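Local coordinates for PbSGBP-B lipoprotein (Prevotella bryantii B14, PDB 6D2Y) that probably binds polysaccharide as a surface glycan-binding lipoprotein of a polysaccharide utilization locus and carries a bound magnesium ion, at residues V40-P45 with C65-N70; K75-N80 with L96-P101; A58-T63 with V128-P133. One frame throughout, in Å; residues are numbered along the deposited sequence.

Contact 1 of 3, residues V40-P45 with C65-N70; sequences VYYIRP and CLVGDN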
loop_
_atom_site.group_PDB
_atom_site.type_symbol
_atom_site.label_atom_id
_atom_site.label_comp_id
_atom_site.label_asym_id
_atom_site.label_seq_id
_atom_site.Cartn_x
_atom_site.Cartn_y
_atom_site.Cartn_z
ATOM N N VAL A 40 37.879 -24.516 9.290
ATOM C CA VAL A 40 37.554 -23.652 8.158
ATOM C C VAL A 40 38.445 -22.424 8.215
ATOM O O VAL A 40 38.372 -21.642 9.171
ATOM C CB VAL A 40 36.076 -23.236 8.141
ATOM C CG1 VAL A 40 35.876 -22.049 7.208
ATOM C CG2 VAL A 40 35.231 -24.382 7.676
ATOM N N TYR A 41 39.269 -22.244 7.186
ATOM C CA TYR A 41 40.130 -21.070 7.133
ATOM C C TYR A 41 39.358 -19.846 6.657
ATOM O O TYR A 41 39.528 -18.751 7.204
ATOM C CB TYR A 41 41.332 -21.345 6.226
ATOM C CG TYR A 41 42.153 -22.560 6.620
ATOM C CD1 TYR A 41 43.053 -23.126 5.728
ATOM C CD2 TYR A 41 42.041 -23.131 7.885
ATOM C CE1 TYR A 41 43.806 -24.230 6.076
ATOM C CE2 TYR A 41 42.790 -24.237 8.242
ATOM C CZ TYR A 41 43.671 -24.780 7.333
ATOM O OH TYR A 41 44.422 -25.877 7.684
ATOM N N TYR A 42 38.502 -20.016 5.652
ATOM C CA TYR A 42 37.621 -18.951 5.188
ATOM C C TYR A 42 36.563 -19.566 4.283
ATOM O O TYR A 42 36.618 -20.752 3.944
ATOM C CB TYR A 42 38.394 -17.842 4.465
ATOM C CG TYR A 42 39.175 -18.285 3.248
ATOM C CD1 TYR A 42 38.578 -18.339 1.994
ATOM C CD2 TYR A 42 40.517 -18.628 3.349
ATOM C CE1 TYR A 42 39.293 -18.736 0.878
ATOM C CE2 TYR A 42 41.240 -19.026 2.237
ATOM C CZ TYR A 42 40.623 -19.079 1.005
ATOM O OH TYR A 42 41.339 -19.475 -0.103
ATOM N N ILE A 43 35.591 -18.741 3.901
ATOM C CA ILE A 43 34.503 -19.139 3.015
ATOM C C ILE A 43 34.514 -18.220 1.804
ATOM O O ILE A 43 34.522 -16.992 1.949
ATOM C CB ILE A 43 33.139 -19.084 3.725
ATOM C CG1 ILE A 43 33.181 -19.885 5.026
ATOM C CG2 ILE A 43 32.035 -19.583 2.798
ATOM C CD1 ILE A 43 31.826 -20.349 5.492
ATOM N N ARG A 44 34.507 -18.811 0.616
ATOM C CA ARG A 44 34.537 -18.090 -0.645
ATOM C C ARG A 44 33.323 -18.457 -1.490
ATOM O O ARG A 44 32.701 -19.505 -1.277
ATOM C CB ARG A 44 35.829 -18.401 -1.417
ATOM C CG ARG A 44 35.771 -19.674 -2.247
ATOM C CD ARG A 44 37.142 -20.055 -2.785
ATOM N NE ARG A 44 37.136 -21.383 -3.393
ATOM C CZ ARG A 44 38.184 -22.200 -3.418
ATOM N NH1 ARG A 44 39.332 -21.826 -2.868
ATOM N NH2 ARG A 44 38.086 -23.393 -3.993
ATOM N N PRO A 45 32.941 -17.606 -2.441
ATOM C CA PRO A 45 31.821 -17.943 -3.327
ATOM C C PRO A 45 32.187 -19.086 -4.263
ATOM O O PRO A 45 33.349 -19.468 -4.414
ATOM C CB PRO A 45 31.567 -16.646 -4.102
ATOM C CG PRO A 45 32.224 -15.574 -3.290
ATOM C CD PRO A 45 33.407 -16.225 -2.651
ATOM N N CYS A 65 31.466 -21.991 -0.687
ATOM C CA CYS A 65 32.520 -23.000 -0.675
ATOM C C CYS A 65 33.400 -22.795 0.547
ATOM O O CYS A 65 33.998 -21.727 0.714
ATOM C CB CYS A 65 33.362 -22.942 -1.951
ATOM S SG CYS A 65 34.723 -24.130 -1.961
ATOM N N LEU A 66 33.482 -23.819 1.391
ATOM C CA LEU A 66 34.328 -23.776 2.574
ATOM C C LEU A 66 35.769 -24.087 2.199
ATOM O O LEU A 66 36.036 -24.935 1.344
ATOM C CB LEU A 66 33.836 -24.777 3.621
ATOM C CG LEU A 66 32.676 -24.407 4.555
ATOM C CD1 LEU A 66 31.482 -23.827 3.819
ATOM C CD2 LEU A 66 32.246 -25.631 5.337
ATOM N N VAL A 67 36.704 -23.394 2.843
ATOM C CA VAL A 67 38.128 -23.593 2.599
ATOM C C VAL A 67 38.770 -23.905 3.945
ATOM O O VAL A 67 39.047 -23.001 4.740
ATOM C CB VAL A 67 38.785 -22.382 1.927
ATOM C CG1 VAL A 67 40.297 -22.554 1.879
ATOM C CG2 VAL A 67 38.230 -22.203 0.522
ATOM N N GLY A 68 38.992 -25.189 4.208
ATOM C CA GLY A 68 39.601 -25.647 5.440
ATOM C C GLY A 68 40.277 -26.983 5.221
ATOM O O GLY A 68 40.561 -27.336 4.076
ATOM N N ASP A 69 40.569 -27.723 6.290
ATOM C CA ASP A 69 41.164 -29.050 6.177
ATOM C C ASP A 69 40.334 -30.059 6.962
ATOM O O ASP A 69 39.561 -29.701 7.855
ATOM C CB ASP A 69 42.629 -29.091 6.675
ATOM C CG ASP A 69 43.563 -28.167 5.888
ATOM O OD1 ASP A 69 44.790 -28.270 6.090
ATOM O OD2 ASP A 69 43.099 -27.335 5.083
ATOM N N ASN A 70 40.513 -31.338 6.612
ATOM C CA ASN A 70 39.737 -32.446 7.183
ATOM C C ASN A 70 38.240 -32.195 7.062
ATOM O O ASN A 70 37.455 -32.543 7.945
ATOM C CB ASN A 70 40.127 -32.715 8.637
ATOM C CG ASN A 70 41.566 -33.149 8.782
ATOM O OD1 ASN A 70 42.186 -33.604 7.823
ATOM N ND2 ASN A 70 42.104 -33.027 9.990
#
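Ile43 and Leu66 form the buried side of this contact: their side chains lie next to each other and point the same way, with Ile43 CD1 3.9 Å from Leu66 CD1. Leu66 also meets CG2 of Val40. Met112 and Met114 of strand 111-116, together with Tyr124 and Phe126 of strand 121-129, cover this apolar face from the other sheet. The backbones are joined at Arg44 and Cys65, an antiparallel hydrogen-bonded pair in which Arg44 N lies 3.0 Å from Cys65 O and Cys65 N 2.8 Å from Arg44 O. Strand 39-45 is thereby the outer strand, and 63-69 the middle strand, of the three-stranded antiparallel sheet in the N-terminal beta sandwich. The regular pairing gives way at a classic beta bulge, where Tyr41 and Tyr42 both face Val67. Val67 O accepts two N-H groups, from Tyr41 N at 2.6 Å and from Tyr42 N at 3.2 Å; the second lies in the carbonyl plane and the first is tilted 17° from it. On the partly exposed face the Tyr42 ring packs closely over Val67, whose CB stands 3.8 Å above the ring plane, over its centre. Tyr42 CG sits between the backbone N and the carbonyl carbon (chi1 59°), which folds the ring back across the neighbouring strand. Arg44, extended from CG to NE, crosses Val67 at about a right angle and sets one guanidinium face against Val67 CG2. The looser end is at the bulge, where the exposed Tyr41 ring covers Gly68 CA with one face. Its far end comes to the carboxylate of Asp69, Tyr41 OH being 2.9 Å from Asp69 OD1 and the two planes 52° apart.

Contact 2 of 3, residues K75-N80 with L96-P101; sequences KGILFN and LIVSVP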
loop_
_atom_site.group_PDB
_atom_site.type_symbol
_atom_site.label_atom_id
_atom_site.label_comp_id
_atom_site.label_asym_id
_atom_site.label_seq_id
_atom_site.Cartn_x
_atom_site.Cartn_y
_atom_site.Cartn_z
ATOM N N LYS A 75 29.863 -34.556 8.887
ATOM C CA LYS A 75 28.708 -35.360 8.507
ATOM C C LYS A 75 27.480 -34.502 8.241
ATOM O O LYS A 75 26.722 -34.779 7.305
ATOM C CB LYS A 75 28.403 -36.394 9.595
ATOM C CG LYS A 75 29.281 -37.626 9.509
ATOM C CD LYS A 75 29.598 -37.959 8.060
ATOM C CE LYS A 75 30.735 -38.952 7.953
ATOM N NZ LYS A 75 31.776 -38.425 7.032
ATOM N N GLY A 76 27.272 -33.460 9.041
ATOM C CA GLY A 76 26.155 -32.564 8.836
ATOM C C GLY A 76 26.580 -31.125 9.037
ATOM O O GLY A 76 27.562 -30.830 9.723
ATOM N N ILE A 77 25.820 -30.226 8.415
ATOM C CA ILE A 77 26.003 -28.788 8.562
ATOM C C ILE A 77 24.638 -28.168 8.818
ATOM O O ILE A 77 23.689 -28.422 8.068
ATOM C CB ILE A 77 26.649 -28.162 7.309
ATOM C CG1 ILE A 77 28.113 -28.585 7.177
ATOM C CG2 ILE A 77 26.541 -26.648 7.347
ATOM C CD1 ILE A 77 28.837 -27.949 6.002
ATOM N N LEU A 78 24.533 -27.360 9.867
ATOM C CA LEU A 78 23.347 -26.552 10.105
ATOM C C LEU A 78 23.715 -25.081 10.072
ATOM O O LEU A 78 24.668 -24.661 10.736
ATOM C CB LEU A 78 22.700 -26.876 11.444
ATOM C CG LEU A 78 22.023 -28.232 11.518
ATOM C CD1 LEU A 78 22.997 -29.152 12.216
ATOM C CD2 LEU A 78 20.690 -28.138 12.290
ATOM N N PHE A 79 22.958 -24.309 9.301
ATOM C CA PHE A 79 22.982 -22.854 9.368
ATOM C C PHE A 79 21.902 -22.426 10.354
ATOM O O PHE A 79 20.707 -22.586 10.079
ATOM C CB PHE A 79 22.740 -22.260 7.985
ATOM C CG PHE A 79 23.893 -22.429 7.045
ATOM C CD1 PHE A 79 24.042 -23.590 6.302
ATOM C CD2 PHE A 79 24.828 -21.422 6.901
ATOM C CE1 PHE A 79 25.107 -23.739 5.429
ATOM C CE2 PHE A 79 25.893 -21.564 6.032
ATOM C CZ PHE A 79 26.033 -22.723 5.296
ATOM N N ASN A 80 22.321 -21.894 11.505
ATOM C CA ASN A 80 21.421 -21.597 12.625
ATOM C C ASN A 80 20.729 -22.900 13.003
ATOM O O ASN A 80 21.427 -23.854 13.387
ATOM C CB ASN A 80 20.497 -20.437 12.251
ATOM C CG ASN A 80 21.258 -19.203 11.831
ATOM O OD1 ASN A 80 21.893 -18.532 12.653
ATOM N ND2 ASN A 80 21.188 -18.887 10.546
ATOM N N LEU A 96 34.632 -27.763 0.703
ATOM C CA LEU A 96 33.266 -28.254 0.815
ATOM C C LEU A 96 32.340 -27.188 0.253
ATOM O O LEU A 96 32.395 -26.028 0.679
ATOM C CB LEU A 96 32.898 -28.581 2.270
ATOM C CG LEU A 96 31.547 -29.245 2.568
ATOM C CD1 LEU A 96 31.622 -30.005 3.877
ATOM C CD2 LEU A 96 30.402 -28.247 2.627
ATOM N N ILE A 97 31.494 -27.580 -0.696
ATOM C CA ILE A 97 30.550 -26.677 -1.344
ATOM C C ILE A 97 29.149 -27.067 -0.893
ATOM O O ILE A 97 28.704 -28.197 -1.126
ATOM C CB ILE A 97 30.689 -26.715 -2.874
ATOM C CG1 ILE A 97 32.078 -26.229 -3.288
ATOM C CG2 ILE A 97 29.609 -25.865 -3.535
ATOM C CD1 ILE A 97 32.352 -26.339 -4.775
ATOM N N VAL A 98 28.467 -26.138 -0.226
ATOM C CA VAL A 98 27.129 -26.354 0.306
ATOM C C VAL A 98 26.309 -25.091 0.077
ATOM O O VAL A 98 26.839 -23.977 0.048
ATOM C CB VAL A 98 27.172 -26.731 1.808
ATOM C CG1 VAL A 98 27.733 -25.585 2.644
ATOM C CG2 VAL A 98 25.796 -27.149 2.316
ATOM N N SER A 99 25.006 -25.271 -0.104
ATOM C CA SER A 99 24.087 -24.157 -0.290
ATOM C C SER A 99 23.330 -23.885 1.003
ATOM O O SER A 99 22.907 -24.817 1.697
ATOM C CB SER A 99 23.104 -24.435 -1.428
ATOM O OG SER A 99 23.738 -25.137 -2.484
ATOM N N VAL A 100 23.169 -22.607 1.323
ATOM C CA VAL A 100 22.438 -22.211 2.532
ATOM C C VAL A 100 20.976 -22.620 2.385
ATOM O O VAL A 100 20.380 -22.395 1.316
ATOM C CB VAL A 100 22.568 -20.704 2.760
ATOM C CG1 VAL A 100 21.990 -20.309 4.111
ATOM C CG2 VAL A 100 24.027 -20.276 2.662
ATOM N N PRO A 101 20.366 -23.230 3.402
ATOM C CA PRO A 101 18.954 -23.611 3.296
ATOM C C PRO A 101 18.063 -22.407 3.024
ATOM O O PRO A 101 18.415 -21.258 3.301
ATOM C CB PRO A 101 18.649 -24.232 4.665
ATOM C CG PRO A 101 19.970 -24.709 5.158
ATOM C CD PRO A 101 20.975 -23.712 4.654
#
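Ile77 and Phe79 pack against Leu96, Val98, Val100 and Pro101 in a purely apolar contact between the two sheets of the N-terminal beta sandwich. Strand 74-79 belongs to the five-stranded mixed sheet and strand 95-99 to the three-stranded antiparallel one, so no hydrogen bond joins the two segments. The axes of 75-79 and 96-99 approach to 9.7 Å, 46° apart, and side chains bridge the gap. Ile77 and Leu96 reach toward each other tip to tip, Ile77 CD1 lying 3.7 Å from Leu96 CD2. The Ile77 chain is stretched out along CG1 (chi2 -177°), which carries CD1 far enough to meet the other layer; the same methyl also approaches CG1 of Val98. Leu66 borders Leu96 from the adjacent strand, and Met112 of strand 111-116 lies beside both Ile77 and Phe79. The Phe79 ring is the larger element and is gripped from several directions. Val100 crosses it at about a right angle and lays both methyls over one face: Val100 CG1 is 4.3 Å from the ring centroid, a CH-pi contact offset toward the CG and CD2 rim, while Val100 CG2 lies 4.1 Å from Phe79 CE2. Val98 instead comes in at the ring edge, near its plane, with its CG1 4.2 Å from Phe79 CE1. Ile64 and Val128 also touch Phe79, adding to a hydrophobic interior built from both sheets. Past the end of strand 95-99 the chain continues to pack on this ring through proline: Pro101 crosses Phe79 at about a right angle and approaches it obliquely, its CD 3.5 Å from Phe79 CD1.

Contact 3 of 3, residues A58-T63 with V128-P133; sequences ASLQST and VTISAP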
loop_
_atom_site.group_PDB
_atom_site.type_symbol
_atom_site.label_atom_id
_atom_site.label_comp_id
_atom_site.label_asym_id
_atom_site.label_seq_id
_atom_site.Cartn_x
_atom_site.Cartn_y
_atom_site.Cartn_z
ATOM N N ALA A 58 25.883 -14.747 3.752
ATOM C CA ALA A 58 25.338 -15.256 2.500
ATOM C C ALA A 58 23.822 -15.300 2.598
ATOM O O ALA A 58 23.273 -15.563 3.673
ATOM C CB ALA A 58 25.886 -16.652 2.173
ATOM N N SER A 59 23.155 -15.048 1.477
ATOM C CA SER A 59 21.705 -15.063 1.444
ATOM C C SER A 59 21.192 -16.499 1.452
ATOM O O SER A 59 21.956 -17.463 1.336
ATOM C CB SER A 59 21.192 -14.341 0.202
ATOM O OG SER A 59 21.880 -13.121 0.001
ATOM N N LEU A 60 19.877 -16.636 1.589
ATOM C CA LEU A 60 19.255 -17.945 1.463
ATOM C C LEU A 60 19.451 -18.483 0.053
ATOM O O LEU A 60 19.447 -17.728 -0.924
ATOM C CB LEU A 60 17.766 -17.858 1.797
ATOM C CG LEU A 60 17.394 -17.270 3.159
ATOM C CD1 LEU A 60 15.926 -16.878 3.184
ATOM C CD2 LEU A 60 17.712 -18.257 4.278
ATOM N N GLN A 61 19.639 -19.798 -0.047
ATOM C CA GLN A 61 19.886 -20.538 -1.281
ATOM C C GLN A 61 21.224 -20.190 -1.923
ATOM O O GLN A 61 21.507 -20.677 -3.024
ATOM C CB GLN A 61 18.775 -20.339 -2.322
ATOM C CG GLN A 61 17.602 -21.288 -2.170
ATOM C CD GLN A 61 16.322 -20.720 -2.748
ATOM O OE1 GLN A 61 16.116 -19.507 -2.753
ATOM N NE2 GLN A 61 15.453 -21.598 -3.240
ATOM N N SER A 62 22.051 -19.365 -1.286
ATOM C CA SER A 62 23.360 -19.057 -1.840
ATOM C C SER A 62 24.282 -20.260 -1.706
ATOM O O SER A 62 24.314 -20.928 -0.669
ATOM C CB SER A 62 23.972 -17.849 -1.133
ATOM O OG SER A 62 23.149 -16.704 -1.274
ATOM N N THR A 63 25.028 -20.540 -2.769
ATOM C CA THR A 63 25.985 -21.638 -2.773
ATOM C C THR A 63 27.361 -21.091 -2.410
ATOM O O THR A 63 27.896 -20.227 -3.112
ATOM C CB THR A 63 26.013 -22.327 -4.137
ATOM O OG1 THR A 63 24.677 -22.669 -4.526
ATOM C CG2 THR A 63 26.848 -23.593 -4.075
ATOM N N VAL A 128 23.532 -15.608 8.187
ATOM C CA VAL A 128 22.634 -15.888 7.074
ATOM C C VAL A 128 21.860 -14.608 6.793
ATOM O O VAL A 128 21.056 -14.162 7.620
ATOM C CB VAL A 128 21.695 -17.061 7.379
ATOM C CG1 VAL A 128 20.616 -17.166 6.311
ATOM C CG2 VAL A 128 22.485 -18.359 7.476
ATOM N N THR A 129 22.109 -14.010 5.632
ATOM C CA THR A 129 21.497 -12.733 5.291
ATOM C C THR A 129 20.025 -12.930 4.949
ATOM O O THR A 129 19.684 -13.733 4.075
ATOM C CB THR A 129 22.242 -12.089 4.122
ATOM O OG1 THR A 129 23.441 -11.471 4.606
ATOM C CG2 THR A 129 21.374 -11.039 3.444
ATOM N N ILE A 130 19.158 -12.202 5.646
ATOM C CA ILE A 130 17.720 -12.240 5.418
ATOM C C ILE A 130 17.268 -10.851 4.988
ATOM O O ILE A 130 17.835 -9.837 5.408
ATOM C CB ILE A 130 16.957 -12.710 6.676
ATOM C CG1 ILE A 130 17.506 -14.052 7.163
ATOM C CG2 ILE A 130 15.463 -12.823 6.402
ATOM C CD1 ILE A 130 17.078 -15.232 6.320
ATOM N N SER A 131 16.249 -10.813 4.133
ATOM C CA SER A 131 15.732 -9.546 3.635
ATOM C C SER A 131 15.258 -8.662 4.782
ATOM O O SER A 131 14.720 -9.143 5.783
ATOM C CB SER A 131 14.586 -9.796 2.655
ATOM O OG SER A 131 14.085 -8.577 2.136
ATOM N N ALA A 132 15.476 -7.356 4.630
ATOM C CA ALA A 132 14.979 -6.379 5.581
ATOM C C ALA A 132 13.451 -6.354 5.553
ATOM O O ALA A 132 12.833 -6.835 4.601
ATOM C CB ALA A 132 15.543 -4.998 5.253
ATOM N N PRO A 133 12.815 -5.810 6.593
ATOM C CA PRO A 133 11.347 -5.767 6.602
ATOM C C PRO A 133 10.812 -4.920 5.459
ATOM O O PRO A 133 11.399 -3.905 5.081
ATOM C CB PRO A 133 11.015 -5.145 7.962
ATOM C CG PRO A 133 12.220 -5.375 8.797
ATOM C CD PRO A 133 13.381 -5.304 7.856
HETATM O O HOH W 1 17.873 -13.886 2.148
#
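Leu60 packs against Val128 and Ile130 at the end of the N-terminal beta sandwich, where a type II beta turn from Ser59 to Ser62 follows a short parallel strand pairing. Its isobutyl group crosses Val128 at about a right angle, bringing Leu60 CD2 to 3.7 Å from Val128 CG1. Ile130 meets the same group at a slant, and its CD1 touches both Leu60 methyls, 3.7 Å from Leu60 CD2. Although the CB of Ile130 points away from 58-63, bends at chi1 -54° and chi2 -75° curl CD1 back toward it. Leu157 and Tyr207, from loops of the following, IPT/TIG-like part of the chain, touch Ile130 too, which places the small apolar cluster next to that domain. The backbones meet just before the turn, where edge strand 57-59 runs parallel to 121-129 with Ala58 beside Val128. Thr129 N donates to Ala58 O at 2.8 Å. Next to it, Ser59 OG and Thr129 CG2 are loosely apposed on the exposed face. A water bridges beyond this pair: it donates to Thr129 O at 2.6 Å and accepts a weak bond from Leu60 N. The turn itself is closed on one carbonyl: Ser59 O takes both the N-H and the hydroxyl of Ser62, which arrive from the same face of its plane, with Ser62 OG 3.0 Å away.

How the contacts relate
All three contacts belong to the N-terminal sandwich and differ in the layer they join. Contact 1 pairs neighbouring strands within the three-stranded sheet, contact 3 pairs strands at the edge of the five-stranded one, and contact 2 spans the two sheets. Contact 2 is accordingly buried and wholly apolar, whereas contact 1 rests on five backbone hydrogen bonds and contact 3 on one, with a water and an apolar cluster; both have a solvent side. Contacts 1 and 2 share the three-stranded sheet through a probable hydrogen bond, Leu66 N to Leu96 O (2.6 Å). Another, Val100 N to Ser62 O (2.8 Å), would tie the end of strand 95-99 to the turn of contact 3.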